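Local atomic coordinates of periplasmic binding protein/LacI transcriptional regulator (Clostridium phytofermentans, PDB entry 3BRS), a protein that probably binds a sugar outside the cell membrane and delivers it to a membrane transporter for uptake. Residues V53-I58 against E77-A82; A73-K78 against V140-T145; V109-I114 against S272-I277; Y168-N173 against Q199-G204. All blocks are in the same frame, centred on the assembly; numbering follows the deposited sequence.

Contact 1: residues V53-I58 against E77-A82; sequences VQNELI and EKTYDA
N55, A82 and T79 give up most of the surface buried where helix 51-63 packs against the turn at 77-79 leading into 80-83. The N55 amide does the polar work. Its CG lies opposite the carbonyl carbon (chi1 -75°), which directs ND2 at the turn; N55 ND2 donates to K78 O at 3.2 Å, nearly straight at 172°. K78 O lies almost in the N55 amide plane, whereas the donor stands above the carbonyl plane. The backbone D81 N donates to the same oxygen from the opposite face, so K78 O is gripped twice. Just beside this bond, A82 CB presses on N55 CG at 3.5 Å. N55 OD1 turns toward T79, 3.4 Å from T79 CA. A water lies within bonding distance of N55 OD1 (2.6 Å), Q54 OE1 (2.7 Å) and T79 OG1 (2.9 Å), but may not donate to each. T79 OG1 is also bonded to D75 N, and Q54 NE2 to A72 O. On the apolar side I58 CD1 meets T79 CG2 at 4.1 Å. The bond to K78 O, with help from the water, probably sets the orientation of the buried N55 amide, and the turn is tied to helix 51-63 by polar and apolar contacts together.

Contact 2: residues A73-K78 against V140-T145; sequences AADYEK and VKNSKT
Extended first torsions bring Y76 and K144 together: in both, CG stands opposite the backbone N (chi1 179° in Y76), and the ring from its loop and the lysine chain from the first residue of helix 144-157 meet obliquely. The two segments belong to different lobes of a type I periplasmic-binding-protein fold. Residues 73-78 follow strand 68-71 of the N-terminal parallel sheet, and 140-145 follow strand 133-138 of the second sheet, so the contact bridges the domains. Y76 CE1 lies 3.3 Å from K144 CD, and Y76 CD1 leans on the same methylenes. Beyond them the lysine chain bends at chi4, and NZ forms a salt bridge with D148. One direct backbone bond spans the gap: Y76 N donates to N142 O at 3.0 Å, with an angle of 167° at the hydrogen. A water adds a second link by donating to A73 O (2.8 Å) and accepting from K144 N (2.9 Å) in the first turn of helix 144-157. D75 OD2 packs on N142 CB at 3.2 Å, the carboxylate and amide planes only 20° apart. A type I turn, V140 to S143, shapes the loop before the helix. S143 OG caps A146 N and donates, in the carbonyl plane, to V140 O at 2.9 Å, an oxygen that S143 N also reaches.

Contact 3: residues V109-I114 against S272-I277; sequences VATDNI and SGCALI
Two of the interdomain crossovers of the type I periplasmic-binding-protein fold run side by side here. One leads from strand 107-110 of the N-terminal parallel sheet to helix 113-127, the other from strand 269-271 of that sheet to strand 275-278 at the margin of the second. The nearest CA atoms are those of T111 and S272. The link between them is a backbone bond: S272 N donates to A110 O at 2.7 Å with an angle of 160° at the hydrogen. S272 CB rests on the same oxygen, A110 O, at 3.3 Å, so that atom is covered by a methylene as well as bonded. Further along, the branches of T111 divide the work. A chi1 of -51° sets T111 OG1 beside the backbone N and leaves CG2 opposite it. T111 CG2 packs on C274 CB at 3.8 Å and on C274 SG at 4.1 Å, while OG1 is bonded to Q244 OE1, at the start of the third crossover. G273 takes a positive phi of 87° as the chain turns between the two contact points. D112 caps helix 113-127 by way of Q115 N. Helix 246-262 packs on this junction, with I249 touching both T111 and S272; A110 and L270 continue the backbone pairing within the N-terminal sheet, and A275 pairs with V243 in the second.

Contact 4: residues Y168-N173 against Q199-G204; sequences YYCDSN and QYSATG
S201 OG is surrounded by polar atoms: its main bond is with N198 OD1, I137 O and S138 O are weak alternatives for its single proton, and C170 SG comes up to S201 OG at 3.5 Å across the contact, near but not bonded. The cysteine sulfur sits between its own backbone N and carbonyl carbon (chi1 81°), a placement that points it at helix 199-211, where C170 SG also reaches Y200 CB at 4.4 Å. The larger part of the contact is Y200 against S172. S172 O lies 3.3 Å from Y200 CD2, over one face of the ring and offset toward its rim. S172 CB makes a CH-pi contact 4.1 Å from the centroid of the Y200 ring and 28° off the normal, with Y200 CD1 nearest at 3.7 Å. Both segments sit at the carboxyl ends of strands in the second domain's sheet: 168-173 leaves edge strand 164-169, and helix residues 199-204 come after strand 191-196, on the side that faces the other domain. The polar ends cross over to that domain: Y200 OH is bonded to D16 OD1 and S172 OG to E48 OE1, consistent with two lobes held close together. S172 keeps a positive phi of 56°, and next to it N173 caps helix 174-187, its OD1 bonded to K176 N. Within the helix, T203 OG1 donates to Q199 O at 2.8 Å.

Overall arrangement
Contact 1 lies wholly within the N-terminal domain, contact 4 within the second, and contacts 2 and 3 join the two. Contacts 1 and 2 share E77 and K78, their centres 11 Å apart, so the loop after strand 68-71 is held by its own domain and by the other. Contact 2 touches contact 4, 15 Å away between centres, through the side chains of V140 and K141; it also meets contact 3 where T145 packs on N113. Along the chain contact 1 closes before contacts 3 and 4 open, contact 4 is nested within contact 3, and contacts 2 and 3 alternate. With contact 1 set back from the interface, the arrangement is consistent with a two-lobed binding protein whose lobes are joined by crossovers.

Contact 1: residues V53-I58 against E77-A82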
loop_
_atom_site.group_PDB
_atom_site.type_symbol
_atom_site.label_atom_id
_atom_site.label_comp_id
_atom_site.label_asym_id
_atom_site.label_seq_id
_atom_site.Cartn_x
_atom_site.Cartn_y
_atom_site.Cartn_z
ATOM N N VAL A 53 -12.212 -7.785 11.055
ATOM C CA VAL A 53 -11.384 -7.957 12.215
ATOM C C VAL A 53 -10.738 -6.660 12.506
ATOM O O VAL A 53 -10.569 -6.302 13.683
ATOM C CB VAL A 53 -10.392 -9.084 12.043
ATOM C CG1 VAL A 53 -9.320 -9.038 13.109
ATOM C CG2 VAL A 53 -11.127 -10.449 12.243
ATOM N N GLN A 54 -10.383 -5.951 11.466
ATOM C CA GLN A 54 -9.904 -4.544 11.659
ATOM C C GLN A 54 -10.933 -3.618 12.254
ATOM O O GLN A 54 -10.642 -2.831 13.160
ATOM C CB GLN A 54 -9.401 -3.909 10.359
ATOM C CG GLN A 54 -8.352 -2.819 10.714
ATOM C CD GLN A 54 -7.958 -1.932 9.528
ATOM O OE1 GLN A 54 -8.825 -1.539 8.642
ATOM N NE2 GLN A 54 -6.620 -1.673 9.431
ATOM N N ASN A 55 -12.179 -3.751 11.788
ATOM C CA ASN A 55 -13.309 -3.044 12.440
ATOM C C ASN A 55 -13.524 -3.380 13.917
ATOM O O ASN A 55 -13.808 -2.504 14.762
ATOM C CB ASN A 55 -14.593 -3.309 11.676
ATOM C CG ASN A 55 -14.663 -2.514 10.361
ATOM O OD1 ASN A 55 -13.696 -1.880 9.903
ATOM N ND2 ASN A 55 -15.805 -2.527 9.794
ATOM N N GLU A 56 -13.420 -4.640 14.269
ATOM C CA GLU A 56 -13.455 -5.042 15.692
ATOM C C GLU A 56 -12.366 -4.381 16.501
ATOM O O GLU A 56 -12.614 -3.934 17.605
ATOM C CB GLU A 56 -13.227 -6.545 15.729
ATOM C CG GLU A 56 -14.499 -7.309 15.408
ATOM C CD GLU A 56 -14.336 -8.809 15.537
ATOM O OE1 GLU A 56 -13.182 -9.356 15.653
ATOM O OE2 GLU A 56 -15.408 -9.436 15.513
ATOM N N LEU A 57 -11.138 -4.355 15.964
ATOM C CA LEU A 57 -9.937 -3.730 16.616
ATOM C C LEU A 57 -10.115 -2.219 16.749
ATOM O O LEU A 57 -9.731 -1.621 17.744
ATOM C CB LEU A 57 -8.749 -3.983 15.730
ATOM C CG LEU A 57 -8.195 -5.445 15.752
ATOM C CD1 LEU A 57 -7.004 -5.620 14.806
ATOM C CD2 LEU A 57 -7.770 -5.936 17.149
ATOM N N ILE A 58 -10.719 -1.559 15.748
ATOM C CA ILE A 58 -11.071 -0.153 15.955
ATOM C C ILE A 58 -12.062 0.013 17.067
ATOM O O ILE A 58 -11.885 0.886 17.887
ATOM C CB ILE A 58 -11.701 0.461 14.672
ATOM C CG1 ILE A 58 -10.665 0.498 13.532
ATOM C CG2 ILE A 58 -12.400 1.787 14.975
ATOM C CD1 ILE A 58 -11.319 0.481 12.044
ATOM N N GLU A 77 -14.647 1.287 1.380
ATOM C CA GLU A 77 -16.056 1.575 1.829
ATOM C C GLU A 77 -16.509 1.065 3.228
ATOM O O GLU A 77 -17.372 1.675 3.863
ATOM C CB GLU A 77 -16.959 1.038 0.748
ATOM C CG GLU A 77 -16.768 1.824 -0.572
ATOM C CD GLU A 77 -17.368 1.146 -1.774
ATOM O OE1 GLU A 77 -17.615 1.844 -2.782
ATOM O OE2 GLU A 77 -17.573 -0.088 -1.728
ATOM N N LYS A 78 -15.901 -0.021 3.736
ATOM C CA LYS A 78 -16.473 -0.758 4.894
ATOM C C LYS A 78 -15.808 -0.529 6.201
ATOM O O LYS A 78 -16.468 -0.694 7.240
ATOM C CB LYS A 78 -16.543 -2.260 4.614
ATOM C CG LYS A 78 -16.674 -2.522 3.057
ATOM C CD LYS A 78 -17.590 -3.570 2.760
ATOM C CE LYS A 78 -18.926 -2.939 2.767
ATOM N NZ LYS A 78 -19.694 -3.564 1.610
ATOM N N THR A 79 -14.530 -0.099 6.160
ATOM C CA THR A 79 -13.813 0.378 7.328
ATOM C C THR A 79 -14.589 1.485 8.172
ATOM O O THR A 79 -14.578 1.533 9.407
ATOM C CB THR A 79 -12.402 0.884 6.865
ATOM O OG1 THR A 79 -11.682 -0.205 6.362
ATOM C CG2 THR A 79 -11.625 1.392 8.049
ATOM N N TYR A 80 -15.237 2.362 7.435
ATOM C CA TYR A 80 -16.023 3.440 7.959
ATOM C C TYR A 80 -17.099 2.806 8.837
ATOM O O TYR A 80 -17.527 3.402 9.760
ATOM C CB TYR A 80 -16.625 4.222 6.783
ATOM C CG TYR A 80 -17.694 5.245 7.168
ATOM C CD1 TYR A 80 -17.342 6.544 7.439
ATOM C CD2 TYR A 80 -19.081 4.905 7.200
ATOM C CE1 TYR A 80 -18.279 7.533 7.802
ATOM C CE2 TYR A 80 -20.057 5.922 7.562
ATOM C CZ TYR A 80 -19.618 7.200 7.870
ATOM O OH TYR A 80 -20.491 8.178 8.226
ATOM N N ASP A 81 -17.540 1.591 8.568
ATOM C CA ASP A 81 -18.588 1.049 9.441
ATOM C C ASP A 81 -18.161 1.128 10.898
ATOM O O ASP A 81 -18.999 1.108 11.813
ATOM C CB ASP A 81 -18.908 -0.419 9.084
ATOM C CG ASP A 81 -19.581 -0.542 7.720
ATOM O OD1 ASP A 81 -20.212 0.462 7.318
ATOM O OD2 ASP A 81 -19.475 -1.599 7.054
ATOM N N ALA A 82 -16.857 1.162 11.132
ATOM C CA ALA A 82 -16.414 1.110 12.500
ATOM C C ALA A 82 -15.724 2.418 12.751
ATOM O O ALA A 82 -15.884 2.980 13.833
ATOM C CB ALA A 82 -15.507 -0.078 12.749
HETATM O O HOH W 1 -11.502 -2.080 8.525
#

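Contact 2: residues A73-K78 against V140-T145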
loop_
_atom_site.group_PDB
_atom_site.type_symbol
_atom_site.label_atom_id
_atom_site.label_comp_id
_atom_site.label_asym_id
_atom_site.label_seq_id
_atom_site.Cartn_x
_atom_site.Cartn_y
_atom_site.Cartn_z
ATOM N N ALA A 73 -6.791 2.019 6.414
ATOM C CA ALA A 73 -8.152 1.457 6.308
ATOM C C ALA A 73 -8.073 0.224 5.438
ATOM O O ALA A 73 -7.729 0.269 4.228
ATOM C CB ALA A 73 -9.067 2.479 5.688
ATOM N N ALA A 74 -8.525 -0.896 5.959
ATOM C CA ALA A 74 -8.501 -2.127 5.120
ATOM C C ALA A 74 -9.393 -2.030 3.868
ATOM O O ALA A 74 -9.113 -2.618 2.846
ATOM C CB ALA A 74 -8.829 -3.382 5.949
ATOM N N ASP A 75 -10.517 -1.360 3.994
ATOM C CA ASP A 75 -11.507 -1.343 2.945
ATOM C C ASP A 75 -11.965 0.093 2.693
ATOM O O ASP A 75 -12.386 0.820 3.620
ATOM C CB ASP A 75 -12.742 -2.209 3.391
ATOM C CG ASP A 75 -13.599 -2.533 2.216
ATOM O OD1 ASP A 75 -14.391 -1.684 1.874
ATOM O OD2 ASP A 75 -13.366 -3.533 1.518
ATOM N N TYR A 76 -11.941 0.486 1.432
ATOM C CA TYR A 76 -12.275 1.811 1.029
ATOM C C TYR A 76 -13.693 2.209 1.444
ATOM O O TYR A 76 -13.925 3.373 1.809
ATOM C CB TYR A 76 -12.175 1.775 -0.511
ATOM C CG TYR A 76 -12.511 3.099 -1.183
ATOM C CD1 TYR A 76 -11.737 4.234 -0.931
ATOM C CD2 TYR A 76 -13.520 3.200 -2.154
ATOM C CE1 TYR A 76 -12.008 5.456 -1.548
ATOM C CE2 TYR A 76 -13.778 4.403 -2.769
ATOM C CZ TYR A 76 -13.017 5.524 -2.433
ATOM O OH TYR A 76 -13.255 6.748 -3.040
ATOM N N GLU A 77 -14.647 1.287 1.380
ATOM C CA GLU A 77 -16.056 1.575 1.829
ATOM C C GLU A 77 -16.509 1.065 3.228
ATOM O O GLU A 77 -17.372 1.675 3.863
ATOM C CB GLU A 77 -16.959 1.038 0.748
ATOM C CG GLU A 77 -16.768 1.824 -0.572
ATOM C CD GLU A 77 -17.368 1.146 -1.774
ATOM O OE1 GLU A 77 -17.615 1.844 -2.782
ATOM O OE2 GLU A 77 -17.573 -0.088 -1.728
ATOM N N LYS A 78 -15.901 -0.021 3.736
ATOM C CA LYS A 78 -16.473 -0.758 4.894
ATOM C C LYS A 78 -15.808 -0.529 6.201
ATOM O O LYS A 78 -16.468 -0.694 7.240
ATOM C CB LYS A 78 -16.543 -2.260 4.614
ATOM C CG LYS A 78 -16.674 -2.522 3.057
ATOM C CD LYS A 78 -17.590 -3.570 2.760
ATOM C CE LYS A 78 -18.926 -2.939 2.767
ATOM N NZ LYS A 78 -19.694 -3.564 1.610
ATOM N N VAL A 140 -5.285 -6.149 -2.730
ATOM C CA VAL A 140 -6.649 -6.241 -2.085
ATOM C C VAL A 140 -7.474 -5.296 -2.833
ATOM O O VAL A 140 -7.292 -4.116 -2.684
ATOM C CB VAL A 140 -6.723 -5.896 -0.545
ATOM C CG1 VAL A 140 -8.261 -5.973 -0.020
ATOM C CG2 VAL A 140 -5.951 -6.899 0.197
ATOM N N LYS A 141 -8.342 -5.832 -3.696
ATOM C CA LYS A 141 -9.067 -5.062 -4.705
ATOM C C LYS A 141 -9.802 -3.853 -4.146
ATOM O O LYS A 141 -9.944 -2.798 -4.814
ATOM C CB LYS A 141 -10.125 -5.967 -5.409
ATOM C CG LYS A 141 -10.928 -5.189 -6.463
ATOM C CD LYS A 141 -11.579 -6.055 -7.459
ATOM C CE LYS A 141 -12.228 -5.150 -8.458
ATOM N NZ LYS A 141 -12.037 -5.835 -9.772
ATOM N N ASN A 142 -10.286 -4.000 -2.923
ATOM C CA ASN A 142 -11.081 -2.934 -2.358
ATOM C C ASN A 142 -10.366 -1.989 -1.496
ATOM O O ASN A 142 -11.029 -1.151 -0.968
ATOM C CB ASN A 142 -12.118 -3.498 -1.463
ATOM C CG ASN A 142 -13.388 -3.452 -2.049
ATOM O OD1 ASN A 142 -14.179 -2.529 -1.755
ATOM N ND2 ASN A 142 -13.636 -4.400 -2.945
ATOM N N SER A 143 -9.031 -2.070 -1.360
ATOM C CA SER A 143 -8.351 -1.092 -0.561
ATOM C C SER A 143 -8.118 0.022 -1.456
ATOM O O SER A 143 -7.887 -0.223 -2.563
ATOM C CB SER A 143 -6.969 -1.557 -0.134
ATOM O OG SER A 143 -6.264 -1.780 -1.273
ATOM N N LYS A 144 -8.061 1.247 -0.953
ATOM C CA LYS A 144 -7.885 2.400 -1.761
ATOM C C LYS A 144 -6.493 2.481 -2.417
ATOM O O LYS A 144 -6.398 2.929 -3.627
ATOM C CB LYS A 144 -8.165 3.626 -0.904
ATOM C CG LYS A 144 -8.149 4.868 -1.712
ATOM C CD LYS A 144 -8.770 5.921 -0.931
ATOM C CE LYS A 144 -9.044 7.074 -1.852
ATOM N NZ LYS A 144 -7.750 7.739 -2.043
ATOM N N THR A 145 -5.453 1.979 -1.743
ATOM C CA THR A 145 -4.073 1.970 -2.379
ATOM C C THR A 145 -4.057 1.003 -3.625
ATOM O O THR A 145 -3.494 1.342 -4.673
ATOM C CB THR A 145 -2.981 1.557 -1.426
ATOM O OG1 THR A 145 -3.338 0.276 -0.819
ATOM C CG2 THR A 145 -2.832 2.569 -0.412
HETATM O O HOH W 2 -8.539 1.533 1.898
#

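Contact 3: residues V109-I114 against S272-I277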
loop_
_atom_site.group_PDB
_atom_site.type_symbol
_atom_site.label_atom_id
_atom_site.label_comp_id
_atom_site.label_asym_id
_atom_site.label_seq_id
_atom_site.Cartn_x
_atom_site.Cartn_y
_atom_site.Cartn_z
ATOM N N VAL A 109 -1.888 10.883 5.699
ATOM C CA VAL A 109 -0.493 10.860 5.213
ATOM C C VAL A 109 -0.322 9.643 4.313
ATOM O O VAL A 109 -0.446 8.523 4.791
ATOM C CB VAL A 109 0.539 10.804 6.313
ATOM C CG1 VAL A 109 1.976 11.187 5.692
ATOM C CG2 VAL A 109 0.136 11.801 7.443
ATOM N N ALA A 110 -0.034 9.837 3.026
ATOM C CA ALA A 110 0.096 8.660 2.153
ATOM C C ALA A 110 0.991 8.923 1.024
ATOM O O ALA A 110 1.362 10.073 0.767
ATOM C CB ALA A 110 -1.358 8.244 1.597
ATOM N N THR A 111 1.259 7.905 0.228
ATOM C CA THR A 111 1.873 8.153 -1.110
ATOM C C THR A 111 0.781 8.655 -2.044
ATOM O O THR A 111 -0.402 8.284 -1.896
ATOM C CB THR A 111 2.445 6.782 -1.646
ATOM O OG1 THR A 111 3.257 6.230 -0.611
ATOM C CG2 THR A 111 3.294 6.912 -2.895
ATOM N N ASP A 112 1.147 9.438 -3.050
ATOM C CA ASP A 112 0.285 9.617 -4.229
ATOM C C ASP A 112 0.316 8.278 -5.003
ATOM O O ASP A 112 1.305 7.967 -5.750
ATOM C CB ASP A 112 0.772 10.818 -5.070
ATOM C CG ASP A 112 -0.234 11.248 -6.165
ATOM O OD1 ASP A 112 -1.158 10.490 -6.512
ATOM O OD2 ASP A 112 -0.103 12.359 -6.716
ATOM N N ASN A 113 -0.752 7.478 -4.847
ATOM C CA ASN A 113 -0.789 6.087 -5.442
ATOM C C ASN A 113 -1.131 6.108 -6.907
ATOM O O ASN A 113 -0.611 5.308 -7.750
ATOM C CB ASN A 113 -1.584 5.090 -4.575
ATOM C CG ASN A 113 -0.857 4.806 -3.243
ATOM O OD1 ASN A 113 0.151 4.114 -3.251
ATOM N ND2 ASN A 113 -1.255 5.452 -2.167
ATOM N N ILE A 114 -1.885 7.143 -7.255
ATOM C CA ILE A 114 -2.247 7.352 -8.642
ATOM C C ILE A 114 -0.974 7.674 -9.368
ATOM O O ILE A 114 -0.627 7.031 -10.355
ATOM C CB ILE A 114 -3.363 8.365 -8.862
ATOM C CG1 ILE A 114 -4.666 7.837 -8.256
ATOM C CG2 ILE A 114 -3.697 8.437 -10.396
ATOM C CD1 ILE A 114 -5.769 8.891 -8.010
ATOM N N SER A 272 3.579 11.650 1.024
ATOM C CA SER A 272 4.741 11.028 1.613
ATOM C C SER A 272 5.849 10.967 0.577
ATOM O O SER A 272 7.039 10.907 0.928
ATOM C CB SER A 272 4.384 9.619 2.104
ATOM O OG SER A 272 5.433 9.048 2.853
ATOM N N GLY A 273 5.509 10.945 -0.703
ATOM C CA GLY A 273 6.589 10.916 -1.701
ATOM C C GLY A 273 7.057 9.495 -2.032
ATOM O O GLY A 273 6.994 8.601 -1.187
ATOM N N CYS A 274 7.500 9.282 -3.274
ATOM C CA CYS A 274 8.013 7.957 -3.768
ATOM C C CYS A 274 9.037 8.214 -4.886
ATOM O O CYS A 274 9.141 9.342 -5.319
ATOM C CB CYS A 274 6.849 7.077 -4.257
ATOM S SG CYS A 274 6.145 7.805 -5.698
ATOM N N ALA A 275 9.854 7.229 -5.268
ATOM C CA ALA A 275 10.809 7.375 -6.372
ATOM C C ALA A 275 10.768 6.192 -7.339
ATOM O O ALA A 275 10.502 5.082 -6.944
ATOM C CB ALA A 275 12.245 7.589 -5.858
ATOM N N LEU A 276 11.048 6.454 -8.601
ATOM C CA LEU A 276 11.160 5.415 -9.620
ATOM C C LEU A 276 12.661 5.159 -9.921
ATOM O O LEU A 276 13.363 6.079 -10.375
ATOM C CB LEU A 276 10.496 5.856 -10.919
ATOM C CG LEU A 276 10.608 4.933 -12.149
ATOM C CD1 LEU A 276 9.750 3.701 -11.988
ATOM C CD2 LEU A 276 10.137 5.613 -13.397
ATOM N N ILE A 277 13.075 3.890 -9.731
ATOM C CA ILE A 277 14.370 3.405 -10.063
ATOM C C ILE A 277 14.285 2.354 -11.159
ATOM O O ILE A 277 13.401 1.544 -11.185
ATOM C CB ILE A 277 15.057 2.741 -8.852
ATOM C CG1 ILE A 277 14.404 3.138 -7.543
ATOM C CG2 ILE A 277 16.538 3.195 -8.822
ATOM C CD1 ILE A 277 15.262 2.790 -6.352
#

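Contact 4: residues Y168-N173 against Q199-G204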
loop_
_atom_site.group_PDB
_atom_site.type_symbol
_atom_site.label_atom_id
_atom_site.label_comp_id
_atom_site.label_asym_id
_atom_site.label_seq_id
_atom_site.Cartn_x
_atom_site.Cartn_y
_atom_site.Cartn_z
ATOM N N TYR A 168 -4.981 -10.056 -11.768
ATOM C CA TYR A 168 -5.204 -11.109 -10.701
ATOM C C TYR A 168 -5.032 -10.450 -9.326
ATOM O O TYR A 168 -4.032 -9.728 -9.109
ATOM C CB TYR A 168 -4.226 -12.276 -10.879
ATOM C CG TYR A 168 -4.389 -13.389 -9.867
ATOM C CD1 TYR A 168 -3.706 -13.346 -8.647
ATOM C CD2 TYR A 168 -5.248 -14.479 -10.095
ATOM C CE1 TYR A 168 -3.859 -14.327 -7.665
ATOM C CE2 TYR A 168 -5.415 -15.507 -9.074
ATOM C CZ TYR A 168 -4.726 -15.413 -7.866
ATOM O OH TYR A 168 -4.840 -16.428 -6.832
ATOM N N TYR A 169 -5.936 -10.737 -8.383
ATOM C CA TYR A 169 -5.874 -10.117 -7.021
ATOM C C TYR A 169 -5.417 -11.193 -6.052
ATOM O O TYR A 169 -6.187 -12.096 -5.765
ATOM C CB TYR A 169 -7.287 -9.512 -6.630
ATOM C CG TYR A 169 -7.707 -8.379 -7.638
ATOM C CD1 TYR A 169 -7.371 -7.019 -7.405
ATOM C CD2 TYR A 169 -8.378 -8.697 -8.833
ATOM C CE1 TYR A 169 -7.738 -6.035 -8.336
ATOM C CE2 TYR A 169 -8.733 -7.709 -9.760
ATOM C CZ TYR A 169 -8.398 -6.362 -9.483
ATOM O OH TYR A 169 -8.716 -5.337 -10.402
ATOM N N CYS A 170 -4.165 -11.087 -5.582
ATOM C CA CYS A 170 -3.548 -11.958 -4.615
ATOM C C CYS A 170 -3.902 -11.707 -3.210
ATOM O O CYS A 170 -3.493 -12.529 -2.307
ATOM C CB CYS A 170 -1.986 -11.883 -4.741
ATOM S SG CYS A 170 -1.137 -10.445 -3.931
ATOM N N ASP A 171 -4.628 -10.631 -2.939
ATOM C CA ASP A 171 -4.985 -10.207 -1.530
ATOM C C ASP A 171 -3.776 -10.145 -0.632
ATOM O O ASP A 171 -3.880 -10.439 0.538
ATOM C CB ASP A 171 -5.944 -11.197 -0.879
ATOM C CG ASP A 171 -7.315 -11.221 -1.575
ATOM O OD1 ASP A 171 -7.951 -10.131 -1.539
ATOM O OD2 ASP A 171 -7.740 -12.281 -2.128
ATOM N N SER A 172 -2.648 -9.640 -1.118
ATOM C CA SER A 172 -1.434 -9.506 -0.255
ATOM C C SER A 172 -1.029 -10.791 0.365
ATOM O O SER A 172 -0.647 -10.868 1.523
ATOM C CB SER A 172 -1.614 -8.389 0.804
ATOM O OG SER A 172 -2.002 -7.162 0.102
ATOM N N ASN A 173 -1.037 -11.837 -0.433
ATOM C CA ASN A 173 -0.637 -13.155 0.059
ATOM C C ASN A 173 0.439 -13.674 -0.912
ATOM O O ASN A 173 0.186 -13.743 -2.155
ATOM C CB ASN A 173 -1.889 -14.070 0.062
ATOM C CG ASN A 173 -1.544 -15.483 0.471
ATOM O OD1 ASN A 173 -1.120 -16.283 -0.357
ATOM N ND2 ASN A 173 -1.688 -15.787 1.768
ATOM N N GLN A 199 4.437 -5.199 -2.517
ATOM C CA GLN A 199 5.549 -6.152 -2.371
ATOM C C GLN A 199 5.160 -7.639 -2.467
ATOM O O GLN A 199 5.811 -8.401 -3.182
ATOM C CB GLN A 199 6.288 -5.858 -1.089
ATOM C CG GLN A 199 7.502 -6.664 -0.796
ATOM C CD GLN A 199 7.840 -6.574 0.691
ATOM O OE1 GLN A 199 7.439 -5.614 1.383
ATOM N NE2 GLN A 199 8.562 -7.561 1.194
ATOM N N TYR A 200 4.089 -8.056 -1.750
ATOM C CA TYR A 200 3.524 -9.408 -1.862
ATOM C C TYR A 200 3.349 -9.878 -3.255
ATOM O O TYR A 200 3.663 -11.032 -3.571
ATOM C CB TYR A 200 2.151 -9.507 -1.125
ATOM C CG TYR A 200 2.249 -9.211 0.360
ATOM C CD1 TYR A 200 2.022 -7.928 0.849
ATOM C CD2 TYR A 200 2.576 -10.207 1.249
ATOM C CE1 TYR A 200 2.052 -7.615 2.252
ATOM C CE2 TYR A 200 2.646 -9.950 2.642
ATOM C CZ TYR A 200 2.339 -8.659 3.155
ATOM O OH TYR A 200 2.411 -8.415 4.524
ATOM N N SER A 201 2.745 -9.027 -4.066
ATOM C CA SER A 201 2.392 -9.283 -5.454
ATOM C C SER A 201 3.632 -9.432 -6.221
ATOM O O SER A 201 3.754 -10.354 -6.991
ATOM C CB SER A 201 1.690 -8.035 -6.059
ATOM O OG SER A 201 0.303 -7.896 -5.761
ATOM N N ALA A 202 4.555 -8.465 -6.104
ATOM C CA ALA A 202 5.829 -8.526 -6.872
ATOM C C ALA A 202 6.666 -9.656 -6.521
ATOM O O ALA A 202 7.145 -10.308 -7.395
ATOM C CB ALA A 202 6.651 -7.243 -6.726
ATOM N N THR A 203 6.902 -9.900 -5.230
ATOM C CA THR A 203 7.696 -11.017 -4.811
ATOM C C THR A 203 7.145 -12.353 -5.316
ATOM O O THR A 203 7.905 -13.149 -5.735
ATOM C CB THR A 203 7.707 -11.129 -3.307
ATOM O OG1 THR A 203 8.098 -9.878 -2.744
ATOM C CG2 THR A 203 8.697 -12.207 -2.860
ATOM N N GLY A 204 5.840 -12.624 -5.227
ATOM C CA GLY A 204 5.338 -13.862 -5.705
ATOM C C GLY A 204 5.490 -14.020 -7.186
ATOM O O GLY A 204 5.841 -15.122 -7.616
#